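Local coordinates for cytoplasmic export protein 1 (Saccharomyces cerevisiae, PDB 3VWA), which takes part in nuclear tRNA export, binding tRNA, and may hand aminoacylated tRNA from export receptors to the translation machinery, at residues A[26-31]-A[41-46]; A[68-73]-A[117-122]; A[92-97]-A[134-139]. All blocks are in the same frame, centred on the assembly; numbering follows the deposited sequence.

How the interactions relate
All three contacts lie in the kinase-like domain that precedes the HEAT-repeat helices. Interaction 1 is a hairpin of the antiparallel sheet in the small lobe, interaction 2 packs the loop after helix 52-64 against helix 106-122, and interaction 3 joins the connection between the lobes to strand 136-138. Phe137 of interaction 3 is the common neighbour: its CZ lies 3.6 Å from Phe43 CE1 of interaction 1, and its CB lies 4.2 Å from Cys71 SG of interaction 2. Interactions 1 and 2 do not touch, their centres being about 20 Å apart and their nearest atoms about 5 Å. Along the chain, interactions 2 and 3 interlock, since their segments alternate.

Interaction 1: A[26-31]-A[41-46]; sequences WQCFDG and TVFKAK
Ala45 places its CB over one face of the Trp26 indole, 4.0 Å from the centroid of the six-membered ring and 29° off its normal, which makes a CH-pi contact. With CG beside its own backbone N (chi1 -58°), Trp26 also brings CE3 to 3.7 Å from Phe43 CB. On the same face, Cys28 SG lies obliquely to the Phe43 ring, 4.5 Å from its centroid, and touches Thr41 CG2 at 3.6 Å. Across the sheet, Lys44 runs alongside both Gln27 and Phe29; its CB sits at the Phe29 ring edge, 4.2 Å from CE2, and its NZ bonds to Gln82 O. What aligns these groups is an antiparallel ladder; the axes of the two short strand segments run 157° apart. Gln27 N donates to Lys44 O at 2.7 Å and Phe29 N to Val42 O at 2.9 Å, each answered by the reverse bond. The hairpin belongs to the small lobe of the kinase-like fold. Phe147 stacks on Phe43 and meets Trp26 edge-to-face, while Glu150 takes the bond from Trp26 NE1. Helix 52-64 covers Trp26 and Ala45 through Ile55, strand 85-89 pairs with strand 39-45, and strands 13-15 and 21-22 pair with strand 26-33.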
loop_
_atom_site.group_PDB
_atom_site.type_symbol
_atom_site.label_atom_id
_atom_site.label_comp_id
_atom_site.label_asym_id
_atom_site.label_seq_id
_atom_site.Cartn_x
_atom_site.Cartn_y
_atom_site.Cartn_z
ATOM N N TRP A 26 1.464 28.134 -15.771
ATOM C CA TRP A 26 0.635 27.646 -14.678
ATOM C C TRP A 26 1.462 27.297 -13.483
ATOM O O TRP A 26 2.586 26.767 -13.610
ATOM C CB TRP A 26 -0.137 26.368 -15.079
ATOM C CG TRP A 26 -1.012 26.584 -16.267
ATOM C CD1 TRP A 26 -0.708 26.377 -17.607
ATOM C CD2 TRP A 26 -2.381 27.093 -16.275
ATOM N NE1 TRP A 26 -1.769 26.738 -18.400
ATOM C CE2 TRP A 26 -2.783 27.162 -17.673
ATOM C CE3 TRP A 26 -3.278 27.505 -15.291
ATOM C CZ2 TRP A 26 -4.029 27.622 -18.051
ATOM C CZ3 TRP A 26 -4.539 27.934 -15.688
ATOM C CH2 TRP A 26 -4.893 27.997 -17.041
ATOM N N GLN A 27 0.885 27.549 -12.312
ATOM C CA GLN A 27 1.301 26.870 -11.070
ATOM C C GLN A 27 0.297 25.783 -10.726
ATOM O O GLN A 27 -0.912 25.951 -10.920
ATOM C CB GLN A 27 1.373 27.846 -9.912
ATOM C CG GLN A 27 2.552 28.783 -10.027
ATOM C CD GLN A 27 2.487 29.840 -8.965
ATOM O OE1 GLN A 27 1.526 30.628 -8.906
ATOM N NE2 GLN A 27 3.495 29.862 -8.096
ATOM N N CYS A 28 0.784 24.678 -10.205
ATOM C CA CYS A 28 -0.109 23.582 -9.895
ATOM C C CYS A 28 -0.063 23.311 -8.392
ATOM O O CYS A 28 1.001 23.009 -7.841
ATOM C CB CYS A 28 0.260 22.363 -10.730
ATOM S SG CYS A 28 -0.465 20.803 -10.201
ATOM N N PHE A 29 -1.231 23.450 -7.754
ATOM C CA PHE A 29 -1.363 23.390 -6.295
ATOM C C PHE A 29 -2.296 22.253 -5.912
ATOM O O PHE A 29 -3.323 22.070 -6.584
ATOM C CB PHE A 29 -1.988 24.704 -5.734
ATOM C CG PHE A 29 -1.080 25.921 -5.775
ATOM C CD1 PHE A 29 -0.190 26.167 -4.737
ATOM C CD2 PHE A 29 -1.154 26.845 -6.817
ATOM C CE1 PHE A 29 0.633 27.287 -4.733
ATOM C CE2 PHE A 29 -0.322 27.971 -6.815
ATOM C CZ PHE A 29 0.583 28.189 -5.770
ATOM N N ASP A 30 -1.985 21.514 -4.832
ATOM C CA ASP A 30 -3.037 20.679 -4.189
ATOM C C ASP A 30 -4.036 21.588 -3.476
ATOM O O ASP A 30 -3.666 22.634 -2.963
ATOM C CB ASP A 30 -2.490 19.701 -3.131
ATOM C CG ASP A 30 -1.562 18.629 -3.721
ATOM O OD1 ASP A 30 -1.646 18.336 -4.928
ATOM O OD2 ASP A 30 -0.740 18.078 -2.958
ATOM N N GLY A 31 -5.288 21.145 -3.425
ATOM C CA GLY A 31 -6.321 21.826 -2.725
ATOM C C GLY A 31 -7.349 20.820 -2.270
ATOM O O GLY A 31 -7.182 19.604 -2.474
ATOM N N THR A 41 -7.109 19.483 -7.522
ATOM C CA THR A 41 -5.886 20.151 -7.943
ATOM C C THR A 41 -6.313 21.438 -8.580
ATOM O O THR A 41 -7.209 21.453 -9.410
ATOM C CB THR A 41 -5.116 19.302 -8.974
ATOM O OG1 THR A 41 -4.531 18.230 -8.255
ATOM C CG2 THR A 41 -3.990 20.103 -9.656
ATOM N N VAL A 42 -5.647 22.511 -8.190
ATOM C CA VAL A 42 -5.918 23.841 -8.656
ATOM C C VAL A 42 -4.757 24.319 -9.556
ATOM O O VAL A 42 -3.582 24.430 -9.120
ATOM C CB VAL A 42 -6.090 24.775 -7.423
ATOM C CG1 VAL A 42 -6.111 26.231 -7.860
ATOM C CG2 VAL A 42 -7.338 24.386 -6.596
ATOM N N PHE A 43 -5.072 24.581 -10.820
ATOM C CA PHE A 43 -4.105 25.171 -11.728
ATOM C C PHE A 43 -4.312 26.696 -11.773
ATOM O O PHE A 43 -5.393 27.214 -12.141
ATOM C CB PHE A 43 -4.234 24.592 -13.134
ATOM C CG PHE A 43 -3.791 23.163 -13.245
ATOM C CD1 PHE A 43 -2.432 22.842 -13.491
ATOM C CD2 PHE A 43 -4.731 22.121 -13.178
ATOM C CE1 PHE A 43 -2.062 21.490 -13.638
ATOM C CE2 PHE A 43 -4.332 20.803 -13.307
ATOM C CZ PHE A 43 -3.007 20.497 -13.549
ATOM N N LYS A 44 -3.267 27.403 -11.367
ATOM C CA LYS A 44 -3.314 28.841 -11.283
ATOM C C LYS A 44 -2.495 29.388 -12.440
ATOM O O LYS A 44 -1.306 29.077 -12.556
ATOM C CB LYS A 44 -2.723 29.293 -9.948
ATOM C CG LYS A 44 -2.496 30.794 -9.846
ATOM C CD LYS A 44 -2.472 31.207 -8.384
ATOM C CE LYS A 44 -3.099 32.577 -8.235
ATOM N NZ LYS A 44 -2.357 33.580 -9.022
ATOM N N ALA A 45 -3.156 30.146 -13.314
ATOM C CA ALA A 45 -2.544 30.776 -14.488
ATOM C C ALA A 45 -1.594 31.881 -14.112
ATOM O O ALA A 45 -1.886 32.733 -13.241
ATOM C CB ALA A 45 -3.601 31.363 -15.404
ATOM N N LYS A 46 -0.465 31.876 -14.803
ATOM C CA LYS A 46 0.485 32.960 -14.706
ATOM C C LYS A 46 0.040 33.956 -15.755
ATOM O O LYS A 46 0.689 34.119 -16.787
ATOM C CB LYS A 46 1.879 32.438 -15.006
ATOM C CG LYS A 46 2.511 31.677 -13.853
ATOM C CD LYS A 46 4.001 31.629 -14.165
ATOM C CE LYS A 46 4.727 30.636 -13.288
ATOM N NZ LYS A 46 5.986 30.228 -13.984
HETATM O O HOH W 1 -2.272 18.938 -7.218
#

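Interaction 2: A[68-73]-A[117-122]; sequences PGLCTV and LATLGF
In the kinase-like fold the loop that follows helix 52-64 and leads into strand 73-77 rests on helix 106-122, and here Pro68 and Gly69 settle on Phe122 and Thr119. By its place in the topology this probably corresponds to the packing of the αC-β4 loop on helix αE in protein kinases. It is small, burying 205 Å² in all, and its direct contacts are van der Waals ones, with one water as the polar link. Thr119 makes the closest approach. Its CG2 lies 3.5 Å from Gly69 C, and its OG1 comes within 3.0 Å of Gly69 CA. So close an approach is possible because residue 69 has no side chain: a CB there would collide with OG1, and Gly69's positive phi of 111° would press it against the preceding carbonyl as well. The hydroxyl, beside the backbone N of its own residue (chi1 -54°), has two acceptors in reach for its one proton, Gln115 O one helical turn back and a water 2.8 Å from OG1, so the two probably compete for it. That water donates to Gly69 O at 2.9 Å, which makes it a bridge from Thr119 to Gly69 whenever the hydroxyl turns its proton that way. With an alanine here, the water would probably lose its anchor on the helix and a gap would open beside Gly69. Strand 144-146 fixes the loop, since the backbones of Gly69 and Cys71 both bond to that of Leu146, and the side chains of Leu70 and Thr119 also touch Leu146. Leu117, Ala118 and Leu120 reach helix 222-231. Toward solvent, Pro68 and Phe122 cross at about a right angle. Pro68 CG sits over one face of the phenyl ring, 3.9 Å from Phe122 CE2, while the neighbouring CD2 of Phe122 lies 3.5 Å from Pro68 O.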
loop_
_atom_site.group_PDB
_atom_site.type_symbol
_atom_site.label_atom_id
_atom_site.label_comp_id
_atom_site.label_asym_id
_atom_site.label_seq_id
_atom_site.Cartn_x
_atom_site.Cartn_y
_atom_site.Cartn_z
ATOM N N PRO A 68 -12.858 11.817 -21.930
ATOM C CA PRO A 68 -12.246 10.889 -21.019
ATOM C C PRO A 68 -10.742 10.867 -21.358
ATOM O O PRO A 68 -10.357 10.716 -22.537
ATOM C CB PRO A 68 -12.883 9.546 -21.416
ATOM C CG PRO A 68 -14.157 9.903 -22.132
ATOM C CD PRO A 68 -13.924 11.215 -22.765
ATOM N N GLY A 69 -9.908 11.004 -20.349
ATOM C CA GLY A 69 -8.487 11.065 -20.570
ATOM C C GLY A 69 -7.878 12.423 -20.303
ATOM O O GLY A 69 -6.702 12.494 -20.004
ATOM N N LEU A 70 -8.645 13.511 -20.448
ATOM C CA LEU A 70 -8.183 14.801 -19.886
ATOM C C LEU A 70 -8.357 14.868 -18.365
ATOM O O LEU A 70 -9.177 14.155 -17.795
ATOM C CB LEU A 70 -8.931 15.989 -20.501
ATOM C CG LEU A 70 -8.955 16.123 -22.012
ATOM C CD1 LEU A 70 -9.705 17.421 -22.307
ATOM C CD2 LEU A 70 -7.543 16.092 -22.616
ATOM N N CYS A 71 -7.587 15.721 -17.704
ATOM C CA CYS A 71 -7.884 16.015 -16.302
ATOM C C CYS A 71 -9.380 16.424 -16.167
ATOM O O CYS A 71 -9.868 17.287 -16.878
ATOM C CB CYS A 71 -6.955 17.115 -15.758
ATOM S SG CYS A 71 -5.166 16.774 -15.776
ATOM N N THR A 72 -10.112 15.793 -15.268
ATOM C CA THR A 72 -11.596 15.951 -15.247
ATOM C C THR A 72 -11.845 17.288 -14.544
ATOM O O THR A 72 -11.517 17.434 -13.344
ATOM C CB THR A 72 -12.286 14.746 -14.533
ATOM O OG1 THR A 72 -12.143 13.557 -15.332
ATOM C CG2 THR A 72 -13.839 14.979 -14.326
ATOM N N VAL A 73 -12.369 18.274 -15.284
ATOM C CA VAL A 73 -12.407 19.612 -14.737
ATOM C C VAL A 73 -13.640 19.756 -13.852
ATOM O O VAL A 73 -14.681 19.212 -14.161
ATOM C CB VAL A 73 -12.318 20.716 -15.819
ATOM C CG1 VAL A 73 -10.944 20.704 -16.514
ATOM C CG2 VAL A 73 -13.449 20.598 -16.834
ATOM N N LEU A 117 -3.135 7.224 -25.703
ATOM C CA LEU A 117 -3.679 6.970 -27.023
ATOM C C LEU A 117 -5.211 6.917 -27.041
ATOM O O LEU A 117 -5.832 7.412 -27.967
ATOM C CB LEU A 117 -3.042 5.695 -27.619
ATOM C CG LEU A 117 -1.538 5.875 -27.974
ATOM C CD1 LEU A 117 -0.830 4.536 -28.194
ATOM C CD2 LEU A 117 -1.336 6.701 -29.249
ATOM N N ALA A 118 -5.857 6.309 -26.059
ATOM C CA ALA A 118 -7.329 6.310 -26.094
ATOM C C ALA A 118 -7.837 7.769 -26.006
ATOM O O ALA A 118 -8.818 8.129 -26.675
ATOM C CB ALA A 118 -7.896 5.489 -24.939
ATOM N N THR A 119 -7.148 8.598 -25.206
ATOM C CA THR A 119 -7.533 9.985 -25.062
ATOM C C THR A 119 -7.352 10.800 -26.346
ATOM O O THR A 119 -8.254 11.543 -26.730
ATOM C CB THR A 119 -6.754 10.630 -23.963
ATOM O OG1 THR A 119 -6.930 9.820 -22.800
ATOM C CG2 THR A 119 -7.263 12.085 -23.754
ATOM N N LEU A 120 -6.209 10.626 -26.999
ATOM C CA LEU A 120 -5.943 11.255 -28.302
ATOM C C LEU A 120 -6.879 10.732 -29.406
ATOM O O LEU A 120 -7.101 11.407 -30.426
ATOM C CB LEU A 120 -4.456 11.053 -28.685
ATOM C CG LEU A 120 -3.474 11.749 -27.716
ATOM C CD1 LEU A 120 -2.039 11.230 -27.815
ATOM C CD2 LEU A 120 -3.501 13.274 -27.836
ATOM N N GLY A 121 -7.451 9.552 -29.193
ATOM C CA GLY A 121 -8.531 9.053 -30.068
ATOM C C GLY A 121 -9.850 9.823 -29.900
ATOM O O GLY A 121 -10.553 10.083 -30.874
ATOM N N PHE A 122 -10.185 10.193 -28.666
ATOM C CA PHE A 122 -11.375 11.016 -28.409
ATOM C C PHE A 122 -11.150 12.443 -28.913
ATOM O O PHE A 122 -12.091 13.145 -29.274
ATOM C CB PHE A 122 -11.727 11.012 -26.936
ATOM C CG PHE A 122 -12.206 9.674 -26.429
ATOM C CD1 PHE A 122 -13.244 8.992 -27.071
ATOM C CD2 PHE A 122 -11.650 9.105 -25.301
ATOM C CE1 PHE A 122 -13.696 7.753 -26.600
ATOM C CE2 PHE A 122 -12.094 7.884 -24.824
ATOM C CZ PHE A 122 -13.121 7.198 -25.476
HETATM O O HOH W 2 -4.881 10.564 -21.112
#

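Interaction 3: A[92-97]-A[134-139]; sequences VPFPWD and DSVFIN
Val92 O accepts a hydrogen bond from Ile138 N at 2.7 Å, with an N-H...O angle of 166° and the donor in the carbonyl plane; Phe137 CA, 3.2 Å from the same oxygen, adds a CA-H...O contact. The bond begins a short antiparallel ladder between the segment linking the two lobes of the kinase-like fold and strand 136-138, which probably corresponds to strand β7 of protein kinases. Val92 N returns a bond to Ile138 O at 2.9 Å, so Val92 and Ile138 form a hydrogen-bonded pair. Next comes Pro93 opposite Phe137, a non-hydrogen-bonded pair, where the missing amide hydrogen of proline costs the ladder nothing. The proline instead packs against the phenyl ring, with Pro93 CB 3.6 Å from Phe137 CE2. Phe94 N then bonds to Val136 O at 2.9 Å, although this donor is tilted 29° from the carbonyl plane. Beyond it the chain bends away, through an inverse gamma turn centred on Pro95. Phe94 holds CG anti to its backbone N (chi1 -170°), which lays the ring beside Val136, both side chains pointing the same way. Its CD1 lies 3.8 Å from Val136 CG1. This pair faces helix 186-198, through Leu198 for Phe94 and Leu194 for Val136, and Trp144 meets the Phe94 ring edge-to-face. On the other side of strand 136-138, strand 144-146 completes the small sheet by backbone bonding of Phe137 with Val145. Trp96 turns its indole so that one face receives Phe94 CD2, while its NE1 bonds to Lys133 O. Ile138 extends its CD1 to the turn, crossing Pro95 at about a right angle, and this methyl ends 3.6 Å from Pro95 CD.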
loop_
_atom_site.group_PDB
_atom_site.type_symbol
_atom_site.label_atom_id
_atom_site.label_comp_id
_atom_site.label_asym_id
_atom_site.label_seq_id
_atom_site.Cartn_x
_atom_site.Cartn_y
_atom_site.Cartn_z
ATOM N N VAL A 92 -1.603 14.186 -10.125
ATOM C CA VAL A 92 -0.190 14.148 -9.753
ATOM C C VAL A 92 0.592 14.337 -11.047
ATOM O O VAL A 92 0.311 13.685 -12.058
ATOM C CB VAL A 92 0.183 12.823 -9.017
ATOM C CG1 VAL A 92 1.695 12.709 -8.792
ATOM C CG2 VAL A 92 -0.485 12.804 -7.645
ATOM N N PRO A 93 1.506 15.300 -11.077
ATOM C CA PRO A 93 2.258 15.394 -12.330
ATOM C C PRO A 93 3.217 14.203 -12.499
ATOM O O PRO A 93 3.774 13.735 -11.548
ATOM C CB PRO A 93 3.024 16.704 -12.195
ATOM C CG PRO A 93 3.126 16.948 -10.714
ATOM C CD PRO A 93 1.967 16.244 -10.049
ATOM N N PHE A 94 3.341 13.697 -13.701
ATOM C CA PHE A 94 4.172 12.571 -13.967
ATOM C C PHE A 94 5.563 12.780 -13.374
ATOM O O PHE A 94 6.163 13.826 -13.572
ATOM C CB PHE A 94 4.225 12.365 -15.467
ATOM C CG PHE A 94 4.855 11.092 -15.855
ATOM C CD1 PHE A 94 4.080 9.991 -16.141
ATOM C CD2 PHE A 94 6.247 10.995 -15.962
ATOM C CE1 PHE A 94 4.680 8.795 -16.511
ATOM C CE2 PHE A 94 6.823 9.835 -16.350
ATOM C CZ PHE A 94 6.038 8.720 -16.610
ATOM N N PRO A 95 6.053 11.798 -12.604
ATOM C CA PRO A 95 7.380 11.904 -11.937
ATOM C C PRO A 95 8.503 11.579 -12.897
ATOM O O PRO A 95 9.003 10.443 -12.958
ATOM C CB PRO A 95 7.290 10.891 -10.795
ATOM C CG PRO A 95 6.247 9.920 -11.222
ATOM C CD PRO A 95 5.275 10.660 -12.105
ATOM N N TRP A 96 8.860 12.569 -13.691
ATOM C CA TRP A 96 9.965 12.383 -14.659
ATOM C C TRP A 96 11.245 12.098 -13.950
ATOM O O TRP A 96 12.020 11.283 -14.411
ATOM C CB TRP A 96 10.098 13.577 -15.584
ATOM C CG TRP A 96 8.936 13.697 -16.523
ATOM C CD1 TRP A 96 7.838 14.556 -16.420
ATOM C CD2 TRP A 96 8.700 12.923 -17.763
ATOM N NE1 TRP A 96 6.974 14.380 -17.492
ATOM C CE2 TRP A 96 7.422 13.406 -18.316
ATOM C CE3 TRP A 96 9.390 11.910 -18.435
ATOM C CZ2 TRP A 96 6.891 12.892 -19.477
ATOM C CZ3 TRP A 96 8.837 11.394 -19.600
ATOM C CH2 TRP A 96 7.621 11.873 -20.116
ATOM N N ASP A 97 11.455 12.736 -12.794
ATOM C CA ASP A 97 12.626 12.457 -11.931
ATOM C C ASP A 97 12.681 11.015 -11.463
ATOM O O ASP A 97 13.635 10.624 -10.780
ATOM C CB ASP A 97 12.659 13.371 -10.691
ATOM C CG ASP A 97 12.546 14.846 -11.045
ATOM O OD1 ASP A 97 12.187 15.650 -10.141
ATOM O OD2 ASP A 97 12.809 15.209 -12.221
ATOM N N ASP A 134 5.225 18.131 -19.892
ATOM C CA ASP A 134 4.388 18.890 -19.012
ATOM C C ASP A 134 2.910 18.555 -19.221
ATOM O O ASP A 134 2.070 18.941 -18.411
ATOM C CB ASP A 134 4.644 20.395 -19.238
ATOM C CG ASP A 134 5.892 20.873 -18.531
ATOM O OD1 ASP A 134 6.304 20.211 -17.567
ATOM O OD2 ASP A 134 6.466 21.904 -18.929
ATOM N N SER A 135 2.582 17.886 -20.318
ATOM C CA SER A 135 1.205 17.496 -20.497
ATOM C C SER A 135 0.733 16.443 -19.503
ATOM O O SER A 135 -0.469 16.275 -19.343
ATOM C CB SER A 135 1.004 16.926 -21.874
ATOM O OG SER A 135 1.280 17.898 -22.837
ATOM N N VAL A 136 1.652 15.689 -18.880
ATOM C CA VAL A 136 1.228 14.384 -18.352
ATOM C C VAL A 136 0.975 14.340 -16.864
ATOM O O VAL A 136 1.866 14.657 -16.055
ATOM C CB VAL A 136 2.168 13.219 -18.754
ATOM C CG1 VAL A 136 1.560 11.886 -18.281
ATOM C CG2 VAL A 136 2.415 13.223 -20.275
ATOM N N PHE A 137 -0.245 13.910 -16.510
ATOM C CA PHE A 137 -0.581 13.746 -15.102
ATOM C C PHE A 137 -1.151 12.374 -14.857
ATOM O O PHE A 137 -1.587 11.697 -15.791
ATOM C CB PHE A 137 -1.589 14.823 -14.644
ATOM C CG PHE A 137 -0.998 16.197 -14.582
ATOM C CD1 PHE A 137 -0.757 16.929 -15.752
ATOM C CD2 PHE A 137 -0.652 16.751 -13.371
ATOM C CE1 PHE A 137 -0.166 18.186 -15.704
ATOM C CE2 PHE A 137 -0.101 18.034 -13.298
ATOM C CZ PHE A 137 0.141 18.740 -14.454
ATOM N N ILE A 138 -1.155 11.992 -13.594
ATOM C CA ILE A 138 -1.771 10.732 -13.126
ATOM C C ILE A 138 -2.987 11.026 -12.253
ATOM O O ILE A 138 -2.880 11.805 -11.308
ATOM C CB ILE A 138 -0.790 10.012 -12.219
ATOM C CG1 ILE A 138 0.585 10.038 -12.905
ATOM C CG2 ILE A 138 -1.293 8.586 -11.968
ATOM C CD1 ILE A 138 1.735 9.838 -11.955
ATOM N N ASN A 139 -4.104 10.351 -12.488
ATOM C CA ASN A 139 -5.217 10.552 -11.559
ATOM C C ASN A 139 -5.048 9.690 -10.324
ATOM O O ASN A 139 -4.003 9.021 -10.220
ATOM C CB ASN A 139 -6.592 10.362 -12.235
ATOM C CG ASN A 139 -6.755 9.007 -12.896
ATOM O OD1 ASN A 139 -6.220 7.990 -12.442
ATOM N ND2 ASN A 139 -7.550 8.980 -13.948
#